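PDB 6ICN: methylxanthine N1-demethylase NdmA from Pseudomonas putida, which catalyses the N1-demethylation of caffeine to theobromine and formaldehyde, the essential first step in caffeine degradation, using NADH, O2 and an iron-sulfur cluster. Local coordinates for residues F34-C39 / K58-Q63; C39-L44 / C134-G139; K46-S51 / L89-G94; Y73-D78 / I141-D146. All blocks are in the same frame, centred on the assembly; numbering follows the deposited sequence.

In the fold
All four contacts belong to the Rieske part of the chain, and three of them hold one antiparallel sheet together. Interactions 1 and 4 are buried and rest on methyl groups: interaction 1 brings strand 35-40 to the hairpin of strands 55-59 and 62-69, and interaction 4 packs strand 72-77 against 140-144. The two touch through the Glu-62 to Arg-77 salt bridge. Interactions 2 and 3 are only partly buried and more polar. Interaction 2 shares Cys-39 with interaction 1 and fixes the start of helix 41-47; interaction 3, at the end of that helix, reaches strand 91-93 of the smaller sheet largely through a water.

Interaction 1 of 4, residues F34-C39 / K58-Q63; sequences FWHPVC and KLLNEQ
His-36 is the first residue of 34-39 to touch, with its CB 3.6 Å from Leu-59 CD1. Leu-59 CD1 also lies 3.9 Å from His-36 CG, while Leu-60 CD1 comes within 4.1 Å of His-36 NE2 farther out on the ring; both leucine side chains cross the histidine at about a right angle. His-36 NE2 is hydrogen-bonded to Leu-31 O, which ties down the far end of the ring. Without the imidazole, as with an alanine here, Leu-31 O would probably lose its partner and a gap open beside both leucines. Two residues on, Val-38 CG1 meets Leu-59 CD2, the other branch, at 4.1 Å. Leu-59 can serve both neighbours because its CG stands anti to the backbone N (chi1 168°), spreading its two methyls between His-36 and Val-38. The backbones are joined through water 1, which donates to Val-38 O (3.1 Å) and to Lys-58 O (3.0 Å). Leu-59 opens a type I' turn to Glu-62, joining strands 55-59 and 62-69 into a hairpin. Strands 35-40 and 55-59 are the outermost strands of one six-stranded antiparallel sheet, so this contact brings its two edges together as the sheet curls; Pro-272 of strand 263-274 packs on His-36 and Leu-60.

Interaction 2 of 4, residues C39-L44 / C134-G139; sequences CTVTEL and CEERYG
Val-41 N, in the first turn of a helix, is bonded to the carbonyl of a glycine nearly a hundred residues later: it donates to Gly-139 O at 2.9 Å. The bond is nearly straight at hydrogen (177°), yet the donor stands 40° out of the carbonyl plane rather than on a lone pair. Water 2 also donates to Gly-139 O and accepts from Thr-42 N, so two successive helix amides are tied to one oxygen. Thr-40 and Glu-43 complete this helix start as a capping box, Glu-43 N to Thr-40 OG1 (2.8 Å) and Thr-40 N to Glu-43 OE1 (2.9 Å). On the other side, Glu-136 bends back at chi2 (-82°), bringing OE1 to Gly-139 N at 2.8 Å, while its CG packs 3.5 Å from Val-41 CG2. Shortening Glu-136 to an alanine is likely to cost Gly-139 N its acceptor, giving the glycine turn more freedom, and to uncover the Val-41 methyl. Gly-139 has positive phi, and a CB would press on the preceding carbonyl oxygen. The contact fastens the passage from strand 35-40 to helix 41-47 onto the turn between strands 131-137 and 140-144, with Tyr-73 of strand 72-77 packing on Val-41 and Glu-136.

Interaction 3 of 4, residues K46-S51 / L89-G94; sequences KAHPSS and LGTVSG
His-48 meets Gly-90 by loose van der Waals contact, the ring atom CD2 lying 4.1 Å from Gly-90 O. The neighbouring Thr-91 OG1 is 4.5 Å from His-48 NE2. His-48 CG is anti to the backbone N (chi1 -172°), a setting that carries the ring out toward the strand. The firmer link is by water. Water 3 accepts from Val-92 N at 2.8 Å and is hydrogen-bonded to Ser-50 OG at 3.1 Å, joining the turn to the strand backbone. This water also sits above one face of the imidazole, offset toward the rim, whereas Pro-49 CD lies over the opposite face. Within 46-51, Ser-50 N donates to His-48 ND1 at 3.0 Å, from 19° out of the ring plane, which helps fix the rotation of the imidazole, and Ser-51 N closes the type I turn on His-48 O. The contact joins the turn after helix 41-47 to strand 91-93, an edge strand of the small sheet in the Rieske domain, with Gly-90 about 9 Å from the bound [2Fe-2S] cluster. Pro-49 also packs on Ala-298 of a neighbouring subunit. Because ND1 accepts a backbone N-H, a neutral His-48 would probably carry its proton on NE2. The chemistry is that of a partly buried, water-mediated join, in which the turn holds the ring through Ser-50 N and probably helps place the bridging water through Ser-50 OG.

Interaction 4 of 4, residues Y73-D78 / I141-D146; sequences YVAMRD and IWIRLD
Ile-141 CD1 sits over one face of the Tyr-73 ring, 3.9 Å from its centroid and 14° off the normal, a CH-pi contact. Ile-141 CD1 is nearest Tyr-73 CD1, at 3.8 Å, and the two side chains cross at about a right angle. Two residues along each strand, Ile-143 CD1 reaches the single methyl of Ala-75, with 3.6 Å between Ile-143 CD1 and Ala-75 CB; Ile-143 CG1 stands 3.9 Å from that same Ala-75 CB. The two isoleucines differ beyond CG1. Ile-141 is bent there (chi2 -61°), which sets CD1 above the tyrosine ring, whereas Ile-143 is extended (chi2 175°) and reaches out to the shorter alanine. The contact is wholly apolar, and the alternation of the strands repeats it every second residue, pairing Tyr-73 with Ile-141 and Ala-75 with Ile-143. Backbone bonds hold the two strands in place from outside: Ala-75 is bonded to Phe-132, while Ile-141 and Ile-143 are bonded to Val-38 and His-36 of strand 35-40. Cys-134 of the intervening strand 131-137 packs on both Ala-75 and Ile-141, and Leu-64 of strand 62-69 packs on Ile-143. Strand 131-137 runs between strands 72-77 and 140-144; their side chains meet across it because the sheet curves. This is the hydrophobic interior of a strongly curled antiparallel sheet, the beta-rich framework of the Rieske domain in this oxygenase.

Interaction 1 of 4, residues F34-C39 / K58-Q63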
# COMPACT_ATOMS: atom_id res chain seq x y z
N PHE A 34 -26.61 21.43 23.99
CA PHE A 34 -27.52 20.49 23.36
C PHE A 34 -27.03 19.05 23.53
O PHE A 34 -25.85 18.80 23.81
CB PHE A 34 -27.65 20.79 21.86
CG PHE A 34 -28.33 22.09 21.57
CD1 PHE A 34 -29.72 22.19 21.66
CD2 PHE A 34 -27.59 23.20 21.18
CE1 PHE A 34 -30.36 23.40 21.39
CE2 PHE A 34 -28.22 24.41 20.90
CZ PHE A 34 -29.61 24.49 21.00
N TRP A 35 -27.97 18.13 23.39
CA TRP A 35 -27.64 16.71 23.26
C TRP A 35 -27.14 16.41 21.85
O TRP A 35 -27.80 16.77 20.87
CB TRP A 35 -28.86 15.84 23.56
CG TRP A 35 -29.34 15.92 24.99
CD1 TRP A 35 -30.20 16.86 25.53
CD2 TRP A 35 -29.01 15.03 26.07
NE1 TRP A 35 -30.40 16.61 26.87
CE2 TRP A 35 -29.69 15.49 27.22
CE3 TRP A 35 -28.20 13.89 26.16
CZ2 TRP A 35 -29.59 14.83 28.45
CZ3 TRP A 35 -28.10 13.25 27.39
CH2 TRP A 35 -28.81 13.71 28.51
N HIS A 36 -26.01 15.72 21.75
CA HIS A 36 -25.50 15.29 20.46
C HIS A 36 -25.24 13.79 20.49
O HIS A 36 -24.74 13.27 21.49
CB HIS A 36 -24.19 16.00 20.12
CG HIS A 36 -24.30 17.50 20.10
ND1 HIS A 36 -24.88 18.19 19.06
CD2 HIS A 36 -23.88 18.43 20.99
CE1 HIS A 36 -24.83 19.49 19.32
NE2 HIS A 36 -24.23 19.66 20.48
N PRO A 37 -25.52 13.08 19.39
CA PRO A 37 -25.18 11.65 19.32
C PRO A 37 -23.69 11.51 19.12
O PRO A 37 -23.06 12.28 18.39
CB PRO A 37 -25.96 11.17 18.09
CG PRO A 37 -25.93 12.40 17.16
CD PRO A 37 -25.97 13.62 18.09
N VAL A 38 -23.10 10.50 19.75
CA VAL A 38 -21.67 10.28 19.61
C VAL A 38 -21.33 8.92 19.03
O VAL A 38 -20.24 8.77 18.45
CB VAL A 38 -20.92 10.49 20.94
CG1 VAL A 38 -21.07 11.96 21.38
CG2 VAL A 38 -21.43 9.52 22.04
N CYS A 39 -22.22 7.95 19.12
CA CYS A 39 -21.98 6.63 18.58
C CYS A 39 -23.30 5.88 18.58
O CYS A 39 -24.26 6.30 19.23
CB CYS A 39 -20.93 5.87 19.41
SG CYS A 39 -21.42 5.47 21.13
N LYS A 58 -15.41 11.61 20.38
CA LYS A 58 -15.02 13.02 20.36
C LYS A 58 -16.23 13.86 19.99
O LYS A 58 -16.96 13.53 19.06
CB LYS A 58 -13.87 13.29 19.37
CG LYS A 58 -13.45 14.76 19.35
CD LYS A 58 -12.32 15.00 18.34
CE LYS A 58 -10.97 14.65 18.91
NZ LYS A 58 -9.89 14.95 17.92
N LEU A 59 -16.44 14.93 20.75
CA LEU A 59 -17.61 15.78 20.59
C LEU A 59 -17.17 17.21 20.85
O LEU A 59 -16.63 17.49 21.92
CB LEU A 59 -18.71 15.35 21.57
CG LEU A 59 -19.87 16.34 21.69
CD1 LEU A 59 -20.59 16.47 20.36
CD2 LEU A 59 -20.84 15.84 22.76
N LEU A 60 -17.37 18.09 19.86
CA LEU A 60 -16.97 19.50 19.99
C LEU A 60 -15.54 19.63 20.50
O LEU A 60 -15.25 20.43 21.39
CB LEU A 60 -17.95 20.26 20.89
CG LEU A 60 -19.36 20.31 20.30
CD1 LEU A 60 -20.41 20.72 21.36
CD2 LEU A 60 -19.40 21.24 19.11
N ASN A 61 -14.65 18.79 19.96
CA ASN A 61 -13.22 18.73 20.28
C ASN A 61 -12.91 18.23 21.69
O ASN A 61 -11.74 18.32 22.11
CB ASN A 61 -12.53 20.08 20.05
CG ASN A 61 -11.15 19.93 19.42
OD1 ASN A 61 -10.88 18.97 18.68
ND2 ASN A 61 -10.26 20.87 19.72
N GLU A 62 -13.89 17.71 22.42
CA GLU A 62 -13.64 17.07 23.71
C GLU A 62 -13.40 15.58 23.52
O GLU A 62 -14.19 14.91 22.83
CB GLU A 62 -14.85 17.26 24.64
CG GLU A 62 -15.14 18.70 24.95
CD GLU A 62 -14.47 19.15 26.24
OE1 GLU A 62 -13.46 18.53 26.64
OE2 GLU A 62 -14.97 20.11 26.86
N GLN A 63 -12.35 15.05 24.14
CA GLN A 63 -12.08 13.61 24.11
C GLN A 63 -12.79 12.95 25.28
O GLN A 63 -12.45 13.20 26.44
CB GLN A 63 -10.58 13.35 24.17
CG GLN A 63 -9.83 13.95 23.01
CD GLN A 63 -8.36 13.57 23.04
OE1 GLN A 63 -7.99 12.49 22.62
NE2 GLN A 63 -7.53 14.46 23.56
O HOH W 1 -18.06 10.89 18.19

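Interaction 2 of 4, residues C39-L44 / C134-G139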
# COMPACT_ATOMS: atom_id res chain seq x y z
N CYS A 39 -22.22 7.95 19.12
CA CYS A 39 -21.98 6.63 18.58
C CYS A 39 -23.30 5.88 18.58
O CYS A 39 -24.26 6.30 19.23
CB CYS A 39 -20.93 5.87 19.41
SG CYS A 39 -21.42 5.47 21.13
N THR A 40 -23.35 4.80 17.80
CA THR A 40 -24.45 3.87 17.95
C THR A 40 -24.18 2.93 19.12
O THR A 40 -23.03 2.75 19.55
CB THR A 40 -24.66 3.02 16.69
OG1 THR A 40 -23.51 2.17 16.49
CG2 THR A 40 -24.85 3.91 15.45
N VAL A 41 -25.26 2.35 19.66
CA VAL A 41 -25.11 1.31 20.67
C VAL A 41 -24.27 0.16 20.12
O VAL A 41 -23.37 -0.35 20.80
CB VAL A 41 -26.49 0.83 21.17
CG1 VAL A 41 -26.34 -0.40 22.10
CG2 VAL A 41 -27.19 1.96 21.93
N THR A 42 -24.50 -0.19 18.85
CA THR A 42 -23.70 -1.21 18.18
C THR A 42 -22.21 -0.88 18.22
O THR A 42 -21.38 -1.74 18.56
CB THR A 42 -24.20 -1.37 16.75
OG1 THR A 42 -25.50 -1.98 16.80
CG2 THR A 42 -23.25 -2.27 15.94
N GLU A 43 -21.83 0.37 17.92
CA GLU A 43 -20.42 0.75 18.02
C GLU A 43 -19.89 0.56 19.44
O GLU A 43 -18.76 0.07 19.63
CB GLU A 43 -20.22 2.20 17.59
CG GLU A 43 -20.27 2.43 16.11
CD GLU A 43 -20.05 3.89 15.78
OE1 GLU A 43 -20.83 4.72 16.29
OE2 GLU A 43 -19.11 4.20 15.01
N LEU A 44 -20.67 0.95 20.46
CA LEU A 44 -20.21 0.75 21.83
C LEU A 44 -19.97 -0.73 22.12
O LEU A 44 -18.94 -1.10 22.70
CB LEU A 44 -21.22 1.35 22.80
CG LEU A 44 -20.90 1.21 24.29
CD1 LEU A 44 -19.51 1.67 24.67
CD2 LEU A 44 -21.93 2.04 25.05
N CYS A 134 -25.45 11.53 29.83
CA CYS A 134 -25.29 10.51 28.79
C CYS A 134 -26.50 9.58 28.82
O CYS A 134 -26.81 9.03 29.88
CB CYS A 134 -24.01 9.70 29.03
SG CYS A 134 -23.69 8.48 27.73
N GLU A 135 -27.16 9.41 27.68
CA GLU A 135 -28.34 8.56 27.58
C GLU A 135 -28.38 7.83 26.24
O GLU A 135 -27.98 8.38 25.21
CB GLU A 135 -29.66 9.36 27.67
CG GLU A 135 -29.84 10.10 28.97
CD GLU A 135 -30.24 9.18 30.10
OE1 GLU A 135 -30.82 8.10 29.82
OE2 GLU A 135 -29.96 9.54 31.27
N GLU A 136 -28.91 6.61 26.27
CA GLU A 136 -29.29 5.91 25.05
C GLU A 136 -30.71 6.30 24.64
O GLU A 136 -31.61 6.40 25.49
CB GLU A 136 -29.20 4.39 25.22
CG GLU A 136 -29.59 3.58 23.97
CD GLU A 136 -31.11 3.38 23.78
OE1 GLU A 136 -31.59 3.37 22.62
OE2 GLU A 136 -31.84 3.22 24.78
N ARG A 137 -30.90 6.53 23.35
CA ARG A 137 -32.23 6.70 22.78
C ARG A 137 -32.15 6.37 21.30
O ARG A 137 -31.22 6.79 20.61
CB ARG A 137 -32.78 8.13 23.00
CG ARG A 137 -34.30 8.19 22.75
CD ARG A 137 -34.98 9.44 23.34
NE ARG A 137 -34.85 9.52 24.80
CZ ARG A 137 -35.23 10.58 25.51
NH1 ARG A 137 -35.79 11.61 24.90
NH2 ARG A 137 -35.07 10.59 26.83
N TYR A 138 -33.13 5.60 20.82
CA TYR A 138 -33.24 5.21 19.40
C TYR A 138 -32.08 4.36 18.93
O TYR A 138 -31.88 4.22 17.72
CB TYR A 138 -33.35 6.43 18.47
CG TYR A 138 -34.26 7.51 18.95
CD1 TYR A 138 -35.55 7.22 19.39
CD2 TYR A 138 -33.84 8.84 18.97
CE1 TYR A 138 -36.40 8.23 19.83
CE2 TYR A 138 -34.69 9.85 19.40
CZ TYR A 138 -35.96 9.53 19.84
OH TYR A 138 -36.81 10.52 20.26
N GLY A 139 -31.31 3.76 19.84
CA GLY A 139 -30.16 2.98 19.40
C GLY A 139 -28.89 3.80 19.23
O GLY A 139 -27.88 3.26 18.74
O HOH W 2 -27.32 0.70 17.68

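Interaction 3 of 4, residues K46-S51 / L89-G94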
# COMPACT_ATOMS: atom_id res chain seq x y z
N LYS A 46 -19.36 -3.20 20.06
CA LYS A 46 -18.28 -3.77 19.26
C LYS A 46 -16.89 -3.28 19.68
O LYS A 46 -15.90 -3.91 19.29
CB LYS A 46 -18.47 -3.43 17.78
CG LYS A 46 -19.55 -4.27 17.12
CD LYS A 46 -19.94 -3.72 15.75
CE LYS A 46 -18.89 -4.00 14.70
NZ LYS A 46 -19.48 -3.81 13.35
N ALA A 47 -16.80 -2.20 20.46
CA ALA A 47 -15.51 -1.55 20.71
C ALA A 47 -14.56 -2.46 21.46
O ALA A 47 -13.35 -2.46 21.20
CB ALA A 47 -15.72 -0.26 21.50
N HIS A 48 -15.07 -3.24 22.41
CA HIS A 48 -14.31 -4.05 23.34
C HIS A 48 -14.98 -5.42 23.40
O HIS A 48 -16.21 -5.51 23.35
CB HIS A 48 -14.29 -3.39 24.73
CG HIS A 48 -13.38 -4.05 25.71
ND1 HIS A 48 -13.75 -5.17 26.43
CD2 HIS A 48 -12.13 -3.73 26.11
CE1 HIS A 48 -12.76 -5.52 27.23
NE2 HIS A 48 -11.75 -4.67 27.05
N PRO A 49 -14.20 -6.51 23.51
CA PRO A 49 -14.83 -7.85 23.53
C PRO A 49 -15.80 -8.08 24.68
O PRO A 49 -16.64 -8.98 24.59
CB PRO A 49 -13.63 -8.81 23.64
CG PRO A 49 -12.42 -7.99 23.29
CD PRO A 49 -12.74 -6.55 23.59
N SER A 50 -15.71 -7.32 25.78
CA SER A 50 -16.68 -7.45 26.86
C SER A 50 -18.09 -7.03 26.45
O SER A 50 -19.05 -7.36 27.16
CB SER A 50 -16.26 -6.58 28.04
OG SER A 50 -16.40 -5.21 27.71
N SER A 51 -18.23 -6.28 25.35
CA SER A 51 -19.45 -5.64 24.87
C SER A 51 -19.90 -4.47 25.73
O SER A 51 -20.96 -3.90 25.46
CB SER A 51 -20.63 -6.62 24.70
OG SER A 51 -21.28 -6.92 25.95
N LEU A 89 -8.57 3.06 26.92
CA LEU A 89 -7.74 1.88 26.78
C LEU A 89 -7.90 0.93 27.96
O LEU A 89 -7.17 -0.07 28.05
CB LEU A 89 -6.27 2.28 26.60
CG LEU A 89 -5.94 3.07 25.33
CD1 LEU A 89 -4.41 3.20 25.23
CD2 LEU A 89 -6.51 2.41 24.10
N GLY A 90 -8.85 1.21 28.85
CA GLY A 90 -9.07 0.43 30.05
C GLY A 90 -10.16 -0.61 29.91
O GLY A 90 -10.48 -1.07 28.80
N THR A 91 -10.76 -0.98 31.04
CA THR A 91 -11.68 -2.11 31.11
C THR A 91 -12.82 -1.79 32.08
O THR A 91 -12.60 -1.15 33.11
CB THR A 91 -10.93 -3.38 31.57
OG1 THR A 91 -11.81 -4.52 31.52
CG2 THR A 91 -10.45 -3.24 32.96
N VAL A 92 -14.02 -2.24 31.74
CA VAL A 92 -15.14 -2.16 32.68
C VAL A 92 -15.00 -3.30 33.69
O VAL A 92 -14.82 -4.46 33.31
CB VAL A 92 -16.48 -2.24 31.95
CG1 VAL A 92 -17.64 -2.36 32.96
CG2 VAL A 92 -16.67 -1.01 31.05
N SER A 93 -15.08 -2.97 34.97
CA SER A 93 -14.94 -3.96 36.04
C SER A 93 -16.09 -3.71 37.00
O SER A 93 -16.14 -2.66 37.65
CB SER A 93 -13.59 -3.82 36.75
OG SER A 93 -13.50 -4.69 37.86
N GLY A 94 -17.03 -4.65 37.06
CA GLY A 94 -18.26 -4.41 37.80
C GLY A 94 -18.99 -3.23 37.19
O GLY A 94 -19.21 -3.16 35.98
O HOH W 3 -14.30 -3.52 29.28

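Interaction 4 of 4, residues Y73-D78 / I141-D146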
# COMPACT_ATOMS: atom_id res chain seq x y z
N TYR A 73 -25.53 3.92 30.82
CA TYR A 73 -24.48 4.43 29.94
C TYR A 73 -23.87 5.69 30.54
O TYR A 73 -24.60 6.65 30.88
CB TYR A 73 -25.04 4.71 28.54
CG TYR A 73 -25.51 3.46 27.84
CD1 TYR A 73 -24.60 2.58 27.24
CD2 TYR A 73 -26.86 3.13 27.79
CE1 TYR A 73 -25.04 1.43 26.61
CE2 TYR A 73 -27.31 1.97 27.17
CZ TYR A 73 -26.38 1.13 26.57
OH TYR A 73 -26.83 -0.01 25.96
N VAL A 74 -22.55 5.70 30.67
CA VAL A 74 -21.81 6.76 31.34
C VAL A 74 -20.80 7.36 30.37
O VAL A 74 -20.14 6.62 29.62
CB VAL A 74 -21.10 6.25 32.61
CG1 VAL A 74 -20.25 7.33 33.25
CG2 VAL A 74 -22.13 5.69 33.61
N ALA A 75 -20.68 8.69 30.40
CA ALA A 75 -19.66 9.43 29.65
C ALA A 75 -18.75 10.19 30.61
O ALA A 75 -19.24 10.94 31.48
CB ALA A 75 -20.33 10.39 28.65
N MET A 76 -17.44 10.00 30.46
CA MET A 76 -16.44 10.70 31.27
C MET A 76 -15.42 11.33 30.33
O MET A 76 -15.29 10.92 29.18
CB MET A 76 -15.69 9.76 32.23
CG MET A 76 -16.53 9.01 33.22
SD MET A 76 -15.43 7.98 34.21
CE MET A 76 -16.60 6.70 34.67
N ARG A 77 -14.68 12.33 30.82
CA ARG A 77 -13.51 12.75 30.06
C ARG A 77 -12.53 11.59 29.93
O ARG A 77 -12.26 10.87 30.89
CB ARG A 77 -12.82 13.93 30.73
CG ARG A 77 -11.74 14.54 29.85
CD ARG A 77 -11.22 15.86 30.44
NE ARG A 77 -12.29 16.73 30.93
CZ ARG A 77 -12.95 17.58 30.16
NH1 ARG A 77 -12.67 17.68 28.87
NH2 ARG A 77 -13.90 18.34 30.67
N ASP A 78 -11.96 11.42 28.72
CA ASP A 78 -11.06 10.30 28.46
C ASP A 78 -9.64 10.60 28.95
O ASP A 78 -8.68 10.65 28.18
CB ASP A 78 -11.08 9.97 26.98
CG ASP A 78 -10.43 8.64 26.68
OD1 ASP A 78 -10.13 7.90 27.64
OD2 ASP A 78 -10.22 8.34 25.49
N ILE A 141 -26.18 6.67 21.31
CA ILE A 141 -25.72 7.19 22.59
C ILE A 141 -25.57 8.69 22.45
O ILE A 141 -24.88 9.17 21.53
CB ILE A 141 -24.39 6.55 23.02
CG1 ILE A 141 -24.52 5.04 23.15
CG2 ILE A 141 -23.88 7.19 24.32
CD1 ILE A 141 -25.52 4.62 24.16
N TRP A 142 -26.22 9.45 23.35
CA TRP A 142 -26.27 10.90 23.30
C TRP A 142 -25.56 11.51 24.50
O TRP A 142 -25.67 11.00 25.62
CB TRP A 142 -27.72 11.39 23.30
CG TRP A 142 -28.58 10.83 22.23
CD1 TRP A 142 -29.17 9.59 22.20
CD2 TRP A 142 -28.97 11.49 21.03
NE1 TRP A 142 -29.90 9.44 21.04
CE2 TRP A 142 -29.78 10.59 20.30
CE3 TRP A 142 -28.67 12.74 20.46
CZ2 TRP A 142 -30.34 10.92 19.06
CZ3 TRP A 142 -29.23 13.07 19.25
CH2 TRP A 142 -30.05 12.16 18.55
N ILE A 143 -24.82 12.60 24.28
CA ILE A 143 -24.10 13.29 25.34
C ILE A 143 -24.44 14.77 25.32
O ILE A 143 -24.49 15.40 24.26
CB ILE A 143 -22.57 13.09 25.21
CG1 ILE A 143 -22.21 11.63 25.48
CG2 ILE A 143 -21.81 14.00 26.20
CD1 ILE A 143 -20.72 11.35 25.24
N ARG A 144 -24.68 15.35 26.51
CA ARG A 144 -24.80 16.80 26.67
C ARG A 144 -23.66 17.29 27.54
O ARG A 144 -23.57 16.92 28.72
CB ARG A 144 -26.15 17.20 27.28
CG ARG A 144 -26.27 18.73 27.48
CD ARG A 144 -27.67 19.11 27.92
NE ARG A 144 -28.04 18.46 29.19
CZ ARG A 144 -29.26 18.51 29.72
NH1 ARG A 144 -30.23 19.17 29.11
NH2 ARG A 144 -29.51 17.90 30.88
N LEU A 145 -22.79 18.12 26.96
CA LEU A 145 -21.58 18.52 27.67
C LEU A 145 -21.87 19.51 28.79
O LEU A 145 -21.22 19.47 29.84
CB LEU A 145 -20.57 19.12 26.70
CG LEU A 145 -19.90 18.09 25.78
CD1 LEU A 145 -19.15 18.81 24.68
CD2 LEU A 145 -18.96 17.20 26.58
N ASP A 146 -22.79 20.45 28.56
CA ASP A 146 -23.15 21.47 29.55
C ASP A 146 -24.64 21.33 29.85
O ASP A 146 -25.49 21.56 28.98
CB ASP A 146 -22.82 22.87 29.03
CG ASP A 146 -22.84 23.91 30.14
OD1 ASP A 146 -23.69 23.79 31.04
OD2 ASP A 146 -22.00 24.84 30.12